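Local coordinates for protein EmGH1 (Erythrobacter marinus, PDB 5Z87) that probably hydrolyses beta-glucosidic bonds as a family 3 glycoside hydrolase, with related xylosidase and arabinofuranosidase activities also possible, at residues D700-D705 with L733-V738. Sequence-based numbering, arbitrary orientation.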
ATOM      1  N   ASP A 700      12.550  -4.177  41.992  1.00 28.65           N
ATOM      2  CA  ASP A 700      13.550  -3.983  43.035  1.00 38.43           C
ATOM      3  C   ASP A 700      14.647  -2.989  42.665  1.00 37.98           C
ATOM      4  O   ASP A 700      15.654  -2.921  43.369  1.00 30.21           O
ATOM      5  CB  ASP A 700      14.170  -5.336  43.427  1.00 32.27           C
ATOM      6  CG  ASP A 700      15.071  -5.930  42.334  1.00 32.81           C
ATOM      7  OD1 ASP A 700      15.202  -5.344  41.237  1.00 39.10           O
ATOM      8  OD2 ASP A 700      15.655  -7.012  42.579  1.00 49.74           O
ATOM      9  N   ARG A 701      14.501  -2.235  41.577  1.00 39.39           N
ATOM     10  CA  ARG A 701      15.433  -1.154  41.282  1.00 34.27           C
ATOM     11  C   ARG A 701      14.672   0.000  40.658  1.00 33.80           C
ATOM     12  O   ARG A 701      13.603  -0.175  40.069  1.00 33.63           O
ATOM     13  CB  ARG A 701      16.573  -1.585  40.353  1.00 27.65           C
ATOM     14  CG  ARG A 701      16.144  -2.374  39.157  1.00 28.03           C
ATOM     15  CD  ARG A 701      17.084  -3.539  38.950  1.00 28.89           C
ATOM     16  NE  ARG A 701      18.352  -3.101  38.408  1.00 37.18           N
ATOM     17  CZ  ARG A 701      19.458  -3.841  38.364  1.00 43.28           C
ATOM     18  NH1 ARG A 701      19.464  -5.079  38.843  1.00 31.74           N
ATOM     19  NH2 ARG A 701      20.567  -3.328  37.841  1.00 37.88           N
ATOM     20  N   ALA A 702      15.235   1.191  40.806  1.00 32.74           N
ATOM     21  CA  ALA A 702      14.644   2.365  40.191  1.00 27.18           C
ATOM     22  C   ALA A 702      14.672   2.244  38.666  1.00 28.89           C
ATOM     23  O   ALA A 702      15.556   1.614  38.072  1.00 22.92           O
ATOM     24  CB  ALA A 702      15.382   3.629  40.647  1.00 26.46           C
ATOM     25  N   GLY A 703      13.684   2.848  38.026  1.00 25.01           N
ATOM     26  CA  GLY A 703      13.663   2.819  36.576  1.00 25.98           C
ATOM     27  C   GLY A 703      12.612   3.761  36.042  1.00 23.19           C
ATOM     28  O   GLY A 703      11.801   4.320  36.786  1.00 25.24           O
ATOM     29  N   GLN A 704      12.625   3.908  34.726  1.00 22.85           N
ATOM     30  CA  GLN A 704      11.654   4.746  34.046  1.00 27.44           C
ATOM     31  C   GLN A 704      10.686   3.913  33.213  1.00 26.82           C
ATOM     32  O   GLN A 704      11.018   2.830  32.721  1.00 24.91           O
ATOM     33  CB  GLN A 704      12.352   5.761  33.151  1.00 26.62           C
ATOM     34  CG  GLN A 704      13.132   6.806  33.919  1.00 26.96           C
ATOM     35  CD  GLN A 704      13.813   7.783  32.988  1.00 22.16           C
ATOM     36  OE1 GLN A 704      13.444   8.957  32.921  1.00 31.70           O
ATOM     37  NE2 GLN A 704      14.789   7.304  32.249  1.00 18.85           N
ATOM     38  N   ASP A 705       9.478   4.437  33.066  1.00 27.27           N
ATOM     39  CA  ASP A 705       8.498   3.887  32.144  1.00 30.72           C
ATOM     40  C   ASP A 705       7.808   5.052  31.442  1.00 28.21           C
ATOM     41  O   ASP A 705       7.757   6.175  31.962  1.00 24.51           O
ATOM     42  CB  ASP A 705       7.475   2.992  32.873  1.00 23.22           C
ATOM     43  CG  ASP A 705       6.850   1.936  31.960  1.00 28.21           C
ATOM     44  OD1 ASP A 705       7.358   1.723  30.839  1.00 30.28           O
ATOM     45  OD2 ASP A 705       5.852   1.304  32.371  1.00 29.62           O
ATOM     46  N   LEU A 733      10.739   6.231  38.795  1.00 24.69           N
ATOM     47  CA  LEU A 733      10.167   5.716  40.034  1.00 25.98           C
ATOM     48  C   LEU A 733      11.204   4.916  40.804  1.00 31.36           C
ATOM     49  O   LEU A 733      11.924   4.096  40.222  1.00 25.00           O
ATOM     50  CB  LEU A 733       8.938   4.819  39.764  1.00 24.02           C
ATOM     51  CG  LEU A 733       7.684   5.457  39.160  1.00 28.99           C
ATOM     52  CD1 LEU A 733       6.585   4.398  38.868  1.00 23.41           C
ATOM     53  CD2 LEU A 733       7.168   6.529  40.084  1.00 24.62           C
ATOM     54  N   GLU A 734      11.259   5.154  42.119  1.00 32.10           N
ATOM     55  CA  GLU A 734      12.017   4.320  43.041  1.00 32.74           C
ATOM     56  C   GLU A 734      11.253   3.028  43.318  1.00 27.92           C
ATOM     57  O   GLU A 734      10.036   2.968  43.143  1.00 27.28           O
ATOM     58  CB  GLU A 734      12.263   5.067  44.352  1.00 31.55           C
ATOM     59  CG  GLU A 734      13.161   6.299  44.246  1.00 29.81           C
ATOM     60  CD  GLU A 734      14.524   5.972  43.667  1.00 42.56           C
ATOM     61  OE1 GLU A 734      15.058   4.887  43.990  1.00 48.08           O
ATOM     62  OE2 GLU A 734      15.061   6.792  42.885  1.00 42.27           O
ATOM     63  N   PRO A 735      11.943   1.976  43.752  1.00 28.47           N
ATOM     64  CA  PRO A 735      11.236   0.739  44.096  1.00 28.52           C
ATOM     65  C   PRO A 735      10.114   1.022  45.080  1.00 28.32           C
ATOM     66  O   PRO A 735      10.312   1.681  46.100  1.00 28.67           O
ATOM     67  CB  PRO A 735      12.336  -0.135  44.710  1.00 29.66           C
ATOM     68  CG  PRO A 735      13.573   0.317  44.024  1.00 33.08           C
ATOM     69  CD  PRO A 735      13.407   1.817  43.836  1.00 27.82           C
ATOM     70  N   GLY A 736       8.912   0.566  44.733  1.00 24.77           N
ATOM     71  CA  GLY A 736       7.734   0.790  45.545  1.00 16.59           C
ATOM     72  C   GLY A 736       7.058   2.131  45.354  1.00 23.28           C
ATOM     73  O   GLY A 736       5.927   2.310  45.827  1.00 25.57           O
ATOM     74  N   GLU A 737       7.700   3.079  44.678  1.00 23.40           N
ATOM     75  CA  GLU A 737       7.111   4.399  44.503  1.00 25.45           C
ATOM     76  C   GLU A 737       5.901   4.348  43.569  1.00 28.70           C
ATOM     77  O   GLU A 737       5.877   3.595  42.591  1.00 29.02           O
ATOM     78  CB  GLU A 737       8.156   5.369  43.954  1.00 28.46           C
ATOM     79  CG  GLU A 737       7.704   6.821  43.956  1.00 31.97           C
ATOM     80  CD  GLU A 737       8.734   7.773  43.355  1.00 33.89           C
ATOM     81  OE1 GLU A 737       9.870   7.332  43.061  1.00 29.15           O
ATOM     82  OE2 GLU A 737       8.402   8.968  43.188  1.00 33.53           O
ATOM     83  N   VAL A 738       4.893   5.158  43.883  1.00 28.41           N
ATOM     84  CA  VAL A 738       3.707   5.333  43.057  1.00 28.14           C
ATOM     85  C   VAL A 738       3.663   6.774  42.567  1.00 33.78           C
ATOM     86  O   VAL A 738       3.889   7.706  43.346  1.00 35.74           O
ATOM     87  CB  VAL A 738       2.417   5.009  43.839  1.00 27.02           C
ATOM     88  CG1 VAL A 738       1.194   5.307  42.984  1.00 29.25           C
ATOM     89  CG2 VAL A 738       2.406   3.571  44.317  1.00 24.24           C
TER
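Glu734 reaches Ala702 by a bend in its chain: CG stands anti to the carbonyl carbon (chi1 -66°), and a bend at chi2 (-57°) brings back a side chain whose first bond leads away from 700-705. The carboxylate thus turns a face to the Ala702 methyl, its nearer oxygen, Glu734 OE1, lying 3.6 Å from Ala702 CB in a van der Waals contact and not a hydrogen bond. The first side-chain bond of Pro735 points toward 700-705, and the ring lays its CG and CD along the peptide joining Arg701 to Ala702; Pro735 CG lies 3.6 Å from Arg701 C, and Pro735 CD 3.6 Å from Ala702 N.

Next to these van der Waals contacts the backbones of Gly703 and Leu733 form an antiparallel hydrogen-bonded pair. Gly703 N donates to Leu733 O at 3.1 Å, within the carbonyl plane, and Leu733 N returns a bond to Gly703 O at 3.0 Å, coming in 20° off the Gly703 carbonyl plane. Leu733 O also receives a CA-H...O contact from Ala702 CA at 3.2 Å and a hydrogen bond from the side-chain amide of Asn697, which also binds Arg701 O. The pair joins the start of strand 703-713 to the end of strand 724-733 in the fibronectin type III-like domain, while the Leu733 side chain packs on Val695 and Phe671.

Beyond Leu733 the chain reverses through a type II turn, Glu734 to Glu737, closed by Glu737 N to Glu734 O. Glu737 OE1 accepts Glu734 N at 2.7 Å in an almost straight bond, a second clasp. The chemistry is thus divided: backbone polar groups fix the strand pairing, whereas at the more exposed turn the proline ring and a carboxylate face laid against a methyl group supply contact without charge pairing.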